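Long-range contact in benzoate transport porin BenP (Acinetobacter baumannii AB307-0294, PDB 5DL8), which probably acts as a porin of the OprD family, a beta-barrel that lets small solutes such as benzoate cross the outer membrane: residues Q21-N32 with W50-K61. Sequence-based numbering, arbitrary orientation.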
loop_
_atom_site.group_PDB
_atom_site.type_symbol
_atom_site.label_atom_id
_atom_site.label_comp_id
_atom_site.label_asym_id
_atom_site.label_seq_id
_atom_site.Cartn_x
_atom_site.Cartn_y
_atom_site.Cartn_z
ATOM N N GLN A 21 19.842 5.698 12.797
ATOM C CA GLN A 21 20.670 5.021 11.789
ATOM C C GLN A 21 22.168 5.406 11.790
ATOM O O GLN A 21 22.529 6.527 11.395
ATOM C CB GLN A 21 20.084 5.299 10.394
ATOM C CG GLN A 21 20.503 4.343 9.285
ATOM C CD GLN A 21 19.938 4.808 7.947
ATOM O OE1 GLN A 21 18.787 5.240 7.907
ATOM N NE2 GLN A 21 20.747 4.761 6.851
ATOM N N THR A 22 23.039 4.454 12.160
ATOM C CA THR A 22 24.510 4.688 12.287
ATOM C C THR A 22 25.284 4.559 10.951
ATOM O O THR A 22 26.333 5.204 10.777
ATOM C CB THR A 22 25.199 3.758 13.351
ATOM O OG1 THR A 22 24.832 2.402 13.107
ATOM C CG2 THR A 22 24.843 4.136 14.795
ATOM N N GLU A 23 24.775 3.729 10.029
ATOM C CA GLU A 23 25.438 3.411 8.738
ATOM C C GLU A 23 24.575 3.826 7.499
ATOM O O GLU A 23 23.349 3.636 7.497
ATOM C CB GLU A 23 25.729 1.873 8.693
ATOM C CG GLU A 23 26.860 1.298 9.588
ATOM C CD GLU A 23 28.253 1.907 9.250
ATOM O OE1 GLU A 23 28.594 2.087 8.046
ATOM O OE2 GLU A 23 29.007 2.241 10.182
ATOM N N ASP A 24 25.210 4.330 6.436
ATOM C CA ASP A 24 24.496 4.494 5.128
ATOM C C ASP A 24 23.901 3.137 4.696
ATOM O O ASP A 24 24.485 2.061 5.015
ATOM C CB ASP A 24 25.396 4.966 3.991
ATOM C CG ASP A 24 25.906 6.417 4.141
ATOM O OD1 ASP A 24 25.625 7.146 5.074
ATOM O OD2 ASP A 24 26.615 6.847 3.231
ATOM N N GLU A 25 22.731 3.202 4.041
ATOM C CA GLU A 25 21.992 2.046 3.509
ATOM C C GLU A 25 21.704 2.404 2.047
ATOM O O GLU A 25 21.156 3.467 1.752
ATOM C CB GLU A 25 20.647 1.767 4.252
ATOM C CG GLU A 25 20.785 1.223 5.704
ATOM C CD GLU A 25 19.570 1.455 6.640
ATOM O OE1 GLU A 25 18.416 1.654 6.222
ATOM O OE2 GLU A 25 19.764 1.443 7.864
ATOM N N TRP A 26 22.177 1.535 1.140
ATOM C CA TRP A 26 21.839 1.566 -0.278
ATOM C C TRP A 26 20.959 0.350 -0.660
ATOM O O TRP A 26 21.122 -0.747 -0.076
ATOM C CB TRP A 26 23.095 1.505 -1.079
ATOM C CG TRP A 26 24.082 2.583 -0.916
ATOM C CD1 TRP A 26 25.034 2.667 0.052
ATOM C CD2 TRP A 26 24.308 3.653 -1.802
ATOM N NE1 TRP A 26 25.782 3.740 -0.150
ATOM C CE2 TRP A 26 25.373 4.379 -1.285
ATOM C CE3 TRP A 26 23.656 4.113 -2.979
ATOM C CZ2 TRP A 26 25.881 5.545 -1.908
ATOM C CZ3 TRP A 26 24.138 5.290 -3.620
ATOM C CH2 TRP A 26 25.255 5.991 -3.079
ATOM N N LYS A 27 20.049 0.506 -1.635
ATOM C CA LYS A 27 19.296 -0.663 -2.134
ATOM C C LYS A 27 19.271 -0.554 -3.621
ATOM O O LYS A 27 18.824 0.462 -4.113
ATOM C CB LYS A 27 17.881 -0.662 -1.572
ATOM C CG LYS A 27 17.173 -2.006 -1.664
ATOM C CD LYS A 27 15.810 -2.208 -0.941
ATOM C CE LYS A 27 14.924 -0.962 -0.895
ATOM N NZ LYS A 27 13.630 -1.278 -0.159
ATOM N N PHE A 28 19.780 -1.564 -4.312
ATOM C CA PHE A 28 19.685 -1.703 -5.749
ATOM C C PHE A 28 18.683 -2.779 -6.079
ATOM O O PHE A 28 18.756 -3.886 -5.568
ATOM C CB PHE A 28 21.031 -2.149 -6.360
ATOM C CG PHE A 28 20.977 -2.293 -7.844
ATOM C CD1 PHE A 28 20.749 -1.209 -8.640
ATOM C CD2 PHE A 28 21.103 -3.512 -8.442
ATOM C CE1 PHE A 28 20.595 -1.340 -10.027
ATOM C CE2 PHE A 28 21.004 -3.648 -9.833
ATOM C CZ PHE A 28 20.747 -2.574 -10.622
ATOM N N THR A 29 17.773 -2.461 -6.986
ATOM C CA THR A 29 16.800 -3.427 -7.449
ATOM C C THR A 29 16.683 -3.484 -9.001
ATOM O O THR A 29 17.020 -2.581 -9.707
ATOM C CB THR A 29 15.351 -3.232 -6.880
ATOM O OG1 THR A 29 14.746 -2.115 -7.478
ATOM C CG2 THR A 29 15.250 -3.068 -5.337
ATOM N N LEU A 30 16.121 -4.624 -9.422
ATOM C CA LEU A 30 15.650 -5.002 -10.721
ATOM C C LEU A 30 14.299 -5.695 -10.557
ATOM O O LEU A 30 14.051 -6.526 -9.669
ATOM C CB LEU A 30 16.627 -5.954 -11.492
ATOM C CG LEU A 30 18.069 -5.490 -11.707
ATOM C CD1 LEU A 30 18.965 -6.636 -12.125
ATOM C CD2 LEU A 30 18.172 -4.418 -12.733
ATOM N N LYS A 31 13.433 -5.317 -11.475
ATOM C CA LYS A 31 12.128 -5.914 -11.620
ATOM C C LYS A 31 11.721 -6.126 -13.129
ATOM O O LYS A 31 11.481 -5.148 -13.898
ATOM C CB LYS A 31 11.095 -4.974 -10.969
ATOM C CG LYS A 31 9.745 -5.714 -10.765
ATOM C CD LYS A 31 8.658 -4.872 -10.081
ATOM C CE LYS A 31 8.843 -4.893 -8.552
ATOM N NZ LYS A 31 7.815 -3.937 -7.906
ATOM N N ASN A 32 11.472 -7.360 -13.458
ATOM C CA ASN A 32 10.891 -7.783 -14.711
ATOM C C ASN A 32 9.473 -8.116 -14.333
ATOM O O ASN A 32 9.247 -9.095 -13.619
ATOM C CB ASN A 32 11.571 -9.052 -15.225
ATOM C CG ASN A 32 11.150 -9.464 -16.693
ATOM O OD1 ASN A 32 10.087 -10.039 -16.965
ATOM N ND2 ASN A 32 12.054 -9.224 -17.620
ATOM N N TRP A 50 4.402 -5.665 -19.946
ATOM C CA TRP A 50 5.623 -6.357 -19.672
ATOM C C TRP A 50 6.596 -5.227 -19.644
ATOM O O TRP A 50 6.727 -4.454 -20.646
ATOM C CB TRP A 50 6.034 -7.368 -20.837
ATOM C CG TRP A 50 7.171 -8.266 -20.459
ATOM C CD1 TRP A 50 7.440 -8.756 -19.189
ATOM C CD2 TRP A 50 8.224 -8.718 -21.292
ATOM N NE1 TRP A 50 8.566 -9.495 -19.207
ATOM C CE2 TRP A 50 9.078 -9.489 -20.483
ATOM C CE3 TRP A 50 8.525 -8.553 -22.651
ATOM C CZ2 TRP A 50 10.202 -10.124 -20.970
ATOM C CZ3 TRP A 50 9.697 -9.140 -23.173
ATOM C CH2 TRP A 50 10.538 -9.925 -22.301
ATOM N N SER A 51 7.326 -5.166 -18.535
ATOM C CA SER A 51 8.345 -4.128 -18.352
ATOM C C SER A 51 9.561 -4.616 -17.592
ATOM O O SER A 51 9.427 -5.591 -16.807
ATOM C CB SER A 51 7.736 -2.869 -17.713
ATOM O OG SER A 51 7.128 -3.136 -16.482
ATOM N N GLN A 52 10.699 -3.944 -17.848
ATOM C CA GLN A 52 11.950 -4.147 -17.082
ATOM C C GLN A 52 12.350 -2.841 -16.441
ATOM O O GLN A 52 12.319 -1.809 -17.139
ATOM C CB GLN A 52 13.107 -4.620 -17.961
ATOM C CG GLN A 52 14.416 -4.797 -17.259
ATOM C CD GLN A 52 14.333 -5.965 -16.253
ATOM O OE1 GLN A 52 13.901 -7.077 -16.592
ATOM N NE2 GLN A 52 14.717 -5.715 -15.025
ATOM N N ALA A 53 12.692 -2.905 -15.128
ATOM C CA ALA A 53 13.050 -1.726 -14.340
ATOM C C ALA A 53 14.376 -1.941 -13.617
ATOM O O ALA A 53 14.778 -3.087 -13.362
ATOM C CB ALA A 53 11.959 -1.409 -13.302
ATOM N N ALA A 54 15.066 -0.826 -13.367
ATOM C CA ALA A 54 16.252 -0.739 -12.519
ATOM C C ALA A 54 16.069 0.505 -11.593
ATOM O O ALA A 54 15.563 1.520 -12.034
ATOM C CB ALA A 54 17.532 -0.608 -13.305
ATOM N N SER A 55 16.452 0.331 -10.319
ATOM C CA SER A 55 16.266 1.342 -9.305
ATOM C C SER A 55 17.364 1.365 -8.285
ATOM O O SER A 55 17.977 0.336 -8.003
ATOM C CB SER A 55 14.967 1.116 -8.542
ATOM O OG SER A 55 13.845 1.118 -9.389
ATOM N N LEU A 56 17.568 2.541 -7.720
ATOM C CA LEU A 56 18.532 2.731 -6.660
ATOM C C LEU A 56 17.995 3.693 -5.557
ATOM O O LEU A 56 17.350 4.712 -5.876
ATOM C CB LEU A 56 19.813 3.297 -7.287
ATOM C CG LEU A 56 21.021 3.444 -6.347
ATOM C CD1 LEU A 56 21.383 2.088 -5.794
ATOM C CD2 LEU A 56 22.155 4.111 -7.080
ATOM N N PHE A 57 18.180 3.289 -4.312
ATOM C CA PHE A 57 17.675 4.000 -3.107
ATOM C C PHE A 57 18.846 4.188 -2.111
ATOM O O PHE A 57 19.621 3.265 -1.808
ATOM C CB PHE A 57 16.532 3.243 -2.371
ATOM C CG PHE A 57 15.387 2.892 -3.267
ATOM C CD1 PHE A 57 15.401 1.688 -3.985
ATOM C CD2 PHE A 57 14.343 3.779 -3.471
ATOM C CE1 PHE A 57 14.371 1.368 -4.857
ATOM C CE2 PHE A 57 13.287 3.456 -4.314
ATOM C CZ PHE A 57 13.321 2.281 -5.045
ATOM N N TYR A 58 18.971 5.406 -1.639
ATOM C CA TYR A 58 20.021 5.796 -0.767
ATOM C C TYR A 58 19.428 6.465 0.469
ATOM O O TYR A 58 18.530 7.356 0.351
ATOM C CB TYR A 58 20.942 6.742 -1.480
ATOM C CG TYR A 58 21.965 7.371 -0.542
ATOM C CD1 TYR A 58 23.068 6.629 -0.044
ATOM C CD2 TYR A 58 21.834 8.726 -0.139
ATOM C CE1 TYR A 58 23.989 7.240 0.809
ATOM C CE2 TYR A 58 22.759 9.317 0.668
ATOM C CZ TYR A 58 23.811 8.578 1.129
ATOM O OH TYR A 58 24.641 9.204 1.952
ATOM N N LYS A 59 19.928 6.024 1.630
ATOM C CA LYS A 59 19.622 6.649 2.896
ATOM C C LYS A 59 20.797 6.848 3.739
ATOM O O LYS A 59 21.304 5.875 4.323
ATOM C CB LYS A 59 18.781 5.740 3.731
ATOM C CG LYS A 59 17.475 5.370 3.117
ATOM C CD LYS A 59 16.702 4.470 4.059
ATOM C CE LYS A 59 16.534 5.186 5.380
ATOM N NZ LYS A 59 15.376 4.566 6.060
ATOM N N SER A 60 21.182 8.090 3.918
ATOM C CA SER A 60 22.324 8.366 4.765
ATOM C C SER A 60 22.155 7.984 6.244
ATOM O O SER A 60 21.073 8.009 6.819
ATOM C CB SER A 60 22.789 9.825 4.669
ATOM O OG SER A 60 21.984 10.684 5.447
ATOM N N LYS A 61 23.283 7.649 6.853
ATOM C CA LYS A 61 23.355 7.715 8.306
ATOM C C LYS A 61 23.023 9.157 8.753
ATOM O O LYS A 61 23.162 10.141 7.997
ATOM C CB LYS A 61 24.752 7.297 8.832
ATOM C CG LYS A 61 25.912 8.263 8.538
ATOM C CD LYS A 61 27.266 7.713 9.061
ATOM C CE LYS A 61 28.492 8.191 8.263
ATOM N NZ LYS A 61 29.772 7.519 8.627
HETATM O O HOH W 1 13.662 -1.716 -10.078
#
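Trp26 and Tyr58 face each other as a non-hydrogen-bonded pair of antiparallel strands and meet in an edge-to-face stack. Tyr58 sends its CD1 edge over the centre of the six-membered ring of Trp26, the planes 51° apart and CD1 3.5 Å from Trp26 CE2. With CG of Trp26 anti to its carbonyl carbon (chi1 -61°), the indole leans over its partner strand, where Leu56 CD1 meets its edge, 4.1 Å from Trp26 CE3. Phe28, Leu30 and Ala54 continue this apolar face, as suits the lipid side of a barrel.

Polar contacts border this face at both ends. Asp24 stands at the rim of the Tyr58 ring, its carboxylate nearly perpendicular to it: OD2 takes a weak bond from the phenol OH, while OD1 accepts the backbone N of Lys61 at 3.0 Å, in a nearly straight bond (168°). At the far end the Asn32 amide works in both directions, OD1 receiving the indole NE1 of Trp50 at 2.8 Å and ND2 giving to Gln52 OE1 at 3.0 Å, which should fix its rotation.

The other face is mixed but mainly polar. Phe57 lies beside the aliphatic part of Lys27, CD1 4.1 Å from Lys27 CE. One water bridges Thr29 OG1 and Ser55 OG. Glu25 and Lys59 run side by side, OE1 of Glu25 4.2 Å from NZ of Lys59, too far for a salt bridge. Just before the first strand, Gln21 NE2 reaches Lys59 O at 2.8 Å from the face opposite Glu25 N, giving that carbonyl two donors.

Regular main-chain bonds thus join 25-39 to 47-65 as a hairpin of the barrel wall, beside closing strand 394-406. The hairpin's chemistry suggests an apolar belt probably turned to lipid, and a mainly polar face probably turned to the channel, where Lys31 NZ bonds Gln147 O.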